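Local coordinates for periplasmic binding protein/LacI transcriptional regulator (Alkaliphilus metalliredigens, PDB 3CTP), which binds beta-D-xylulofuranose in a sugar-binding domain and probably regulates transcription as a LacI-type DNA-binding repressor, at residues 263-268 with 279-284. Sequence-based numbering, arbitrary orientation.
Sequences IIGFDN and LTTINQ. With XLF (beta-D-xylulofuranose), chain C.
D267 and Q284, touching across the segments, line part of the xylulofuranose pocket. D267 suits the sugar because each carboxylate oxygen accepts one hydroxyl: OD1 from XLF O2 and OD2 from XLF O1, both at 2.6 Å. Q284 NE2 donates to the anti side of D267 OD1 (2.8 Å), out of the carboxylate plane. It also donates to XLF O3 (3.0 Å), and Q284 OE1 accepts from S154. Shortening Q284 to an alanine is likely to cost XLF O3 and D267 OD1 a shared donor and leave S154 without its acceptor. In this periplasmic-binding-protein-like fold, 263-268 runs off the C-terminal end of strand 262-264, outermost in the four-stranded parallel sheet, whereas 281-283 edges the mixed sheet, so backbone bonds such as D267 N to I282 O (2.7 Å) tie the sheets together beside the sugar. I282, whose branched CB gives a broad apolar surface, lays CB over one face of the F266 ring, offset toward the rim, 3.8 Å from its centroid, a CH-pi contact; R190 adds a cation-pi contact. With CG anti to the backbone N (chi1 -165°), N268 reaches N283: N268 ND2 donates to N283 OD1 (2.9 Å) almost straight (N-H...O 166°), while N268 OD1 accepts from R320.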
loop_
_atom_site.group_PDB
_atom_site.type_symbol
_atom_site.label_atom_id
_atom_site.label_comp_id
_atom_site.label_asym_id
_atom_site.label_seq_id
_atom_site.Cartn_x
_atom_site.Cartn_y
_atom_site.Cartn_z
ATOM N N ILE A 263 -21.267 -5.919 6.998
ATOM C CA ILE A 263 -19.995 -6.409 6.421
ATOM C C ILE A 263 -18.988 -6.562 7.549
ATOM O O ILE A 263 -18.852 -5.670 8.403
ATOM C CB ILE A 263 -19.389 -5.380 5.426
ATOM C CG1 ILE A 263 -20.452 -4.849 4.450
ATOM C CG2 ILE A 263 -18.168 -5.978 4.711
ATOM C CD1 ILE A 263 -20.931 -5.842 3.455
ATOM N N ILE A 264 -18.268 -7.691 7.550
ATOM C CA ILE A 264 -17.092 -7.821 8.414
ATOM C C ILE A 264 -15.922 -8.282 7.549
ATOM O O ILE A 264 -16.097 -9.147 6.684
ATOM C CB ILE A 264 -17.359 -8.788 9.581
ATOM C CG1 ILE A 264 -16.106 -8.959 10.462
ATOM C CG2 ILE A 264 -17.868 -10.131 9.069
ATOM C CD1 ILE A 264 -16.432 -9.603 11.801
ATOM N N GLY A 265 -14.744 -7.682 7.753
ATOM C CA GLY A 265 -13.522 -8.088 7.024
ATOM C C GLY A 265 -12.563 -8.875 7.907
ATOM O O GLY A 265 -12.979 -9.549 8.865
ATOM N N PHE A 266 -11.262 -8.790 7.584
ATOM C CA PHE A 266 -10.248 -9.417 8.414
ATOM C C PHE A 266 -8.943 -8.688 8.186
ATOM O O PHE A 266 -8.598 -8.413 7.038
ATOM C CB PHE A 266 -10.055 -10.888 7.991
ATOM C CG PHE A 266 -9.546 -11.802 9.096
ATOM C CD1 PHE A 266 -10.411 -12.711 9.703
ATOM C CD2 PHE A 266 -8.209 -11.816 9.453
ATOM C CE1 PHE A 266 -9.952 -13.584 10.690
ATOM C CE2 PHE A 266 -7.744 -12.677 10.441
ATOM C CZ PHE A 266 -8.629 -13.564 11.069
ATOM N N ASP A 267 -8.239 -8.401 9.281
ATOM C CA ASP A 267 -6.868 -7.871 9.331
ATOM C C ASP A 267 -6.736 -6.732 10.354
ATOM O O ASP A 267 -5.730 -6.630 11.045
ATOM C CB ASP A 267 -6.381 -7.231 8.032
ATOM C CG ASP A 267 -6.031 -8.237 6.950
ATOM O OD1 ASP A 267 -5.799 -9.440 7.252
ATOM O OD2 ASP A 267 -5.927 -7.778 5.780
ATOM N N ASN A 268 -7.716 -5.832 10.357
ATOM C CA ASN A 268 -7.517 -4.495 10.937
ATOM C C ASN A 268 -6.325 -3.804 10.284
ATOM O O ASN A 268 -5.432 -3.295 10.969
ATOM C CB ASN A 268 -7.324 -4.541 12.455
ATOM C CG ASN A 268 -7.488 -3.158 13.084
ATOM O OD1 ASN A 268 -8.039 -2.249 12.458
ATOM N ND2 ASN A 268 -6.985 -2.990 14.317
ATOM N N LEU A 279 -14.923 -0.106 8.927
ATOM C CA LEU A 279 -15.146 -1.535 8.731
ATOM C C LEU A 279 -14.976 -2.358 10.006
ATOM O O LEU A 279 -13.902 -2.376 10.607
ATOM C CB LEU A 279 -14.121 -2.034 7.693
ATOM C CG LEU A 279 -14.133 -3.515 7.335
ATOM C CD1 LEU A 279 -15.434 -3.918 6.689
ATOM C CD2 LEU A 279 -12.995 -3.753 6.359
ATOM N N THR A 280 -16.019 -3.077 10.407
ATOM C CA THR A 280 -15.868 -4.084 11.452
ATOM C C THR A 280 -14.944 -5.176 10.933
ATOM O O THR A 280 -15.027 -5.572 9.756
ATOM C CB THR A 280 -17.225 -4.682 11.786
ATOM O OG1 THR A 280 -18.040 -3.647 12.347
ATOM C CG2 THR A 280 -17.085 -5.850 12.768
ATOM N N THR A 281 -14.054 -5.656 11.784
ATOM C CA THR A 281 -13.008 -6.550 11.278
ATOM C C THR A 281 -12.453 -7.397 12.410
ATOM O O THR A 281 -12.859 -7.262 13.559
ATOM C CB THR A 281 -11.889 -5.731 10.577
ATOM O OG1 THR A 281 -10.959 -6.616 9.925
ATOM C CG2 THR A 281 -11.153 -4.868 11.605
ATOM N N ILE A 282 -11.566 -8.314 12.062
ATOM C CA ILE A 282 -10.860 -9.128 13.032
ATOM C C ILE A 282 -9.411 -8.665 13.010
ATOM O O ILE A 282 -8.746 -8.642 11.968
ATOM C CB ILE A 282 -10.876 -10.621 12.647
ATOM C CG1 ILE A 282 -12.319 -11.124 12.441
ATOM C CG2 ILE A 282 -10.147 -11.451 13.722
ATOM C CD1 ILE A 282 -13.201 -11.047 13.716
ATOM N N ASN A 283 -8.915 -8.273 14.172
ATOM C CA ASN A 283 -7.551 -7.796 14.300
ATOM C C ASN A 283 -6.499 -8.880 14.180
ATOM O O ASN A 283 -6.522 -9.838 14.952
ATOM C CB ASN A 283 -7.387 -7.155 15.694
ATOM C CG ASN A 283 -6.051 -6.472 15.872
ATOM O OD1 ASN A 283 -5.815 -5.402 15.290
ATOM N ND2 ASN A 283 -5.167 -7.066 16.696
ATOM N N GLN A 284 -5.547 -8.713 13.248
ATOM C CA GLN A 284 -4.273 -9.442 13.344
ATOM C C GLN A 284 -3.257 -8.600 14.083
ATOM O O GLN A 284 -3.099 -7.402 13.770
ATOM C CB GLN A 284 -3.699 -9.736 11.949
ATOM C CG GLN A 284 -4.514 -10.701 11.131
ATOM C CD GLN A 284 -3.676 -11.321 10.031
ATOM O OE1 GLN A 284 -2.771 -12.094 10.316
ATOM N NE2 GLN A 284 -4.005 -11.027 8.761
HETATM O O4 XLF C . -3.366 -14.537 3.592
HETATM C C4 XLF C . -4.261 -13.690 4.318
HETATM C C5 XLF C . -5.216 -13.064 3.312
HETATM O O5 XLF C . -4.836 -11.688 3.211
HETATM C C3 XLF C . -3.518 -12.510 4.922
HETATM O O3 XLF C . -3.400 -12.629 6.346
HETATM C C2 XLF C . -4.408 -11.363 4.530
HETATM O O2 XLF C . -5.560 -11.287 5.395
HETATM C C1 XLF C . -3.675 -10.037 4.494
HETATM O O1 XLF C . -4.559 -9.022 3.994
HETATM O O HOH W 1 -3.527 -5.006 12.435
#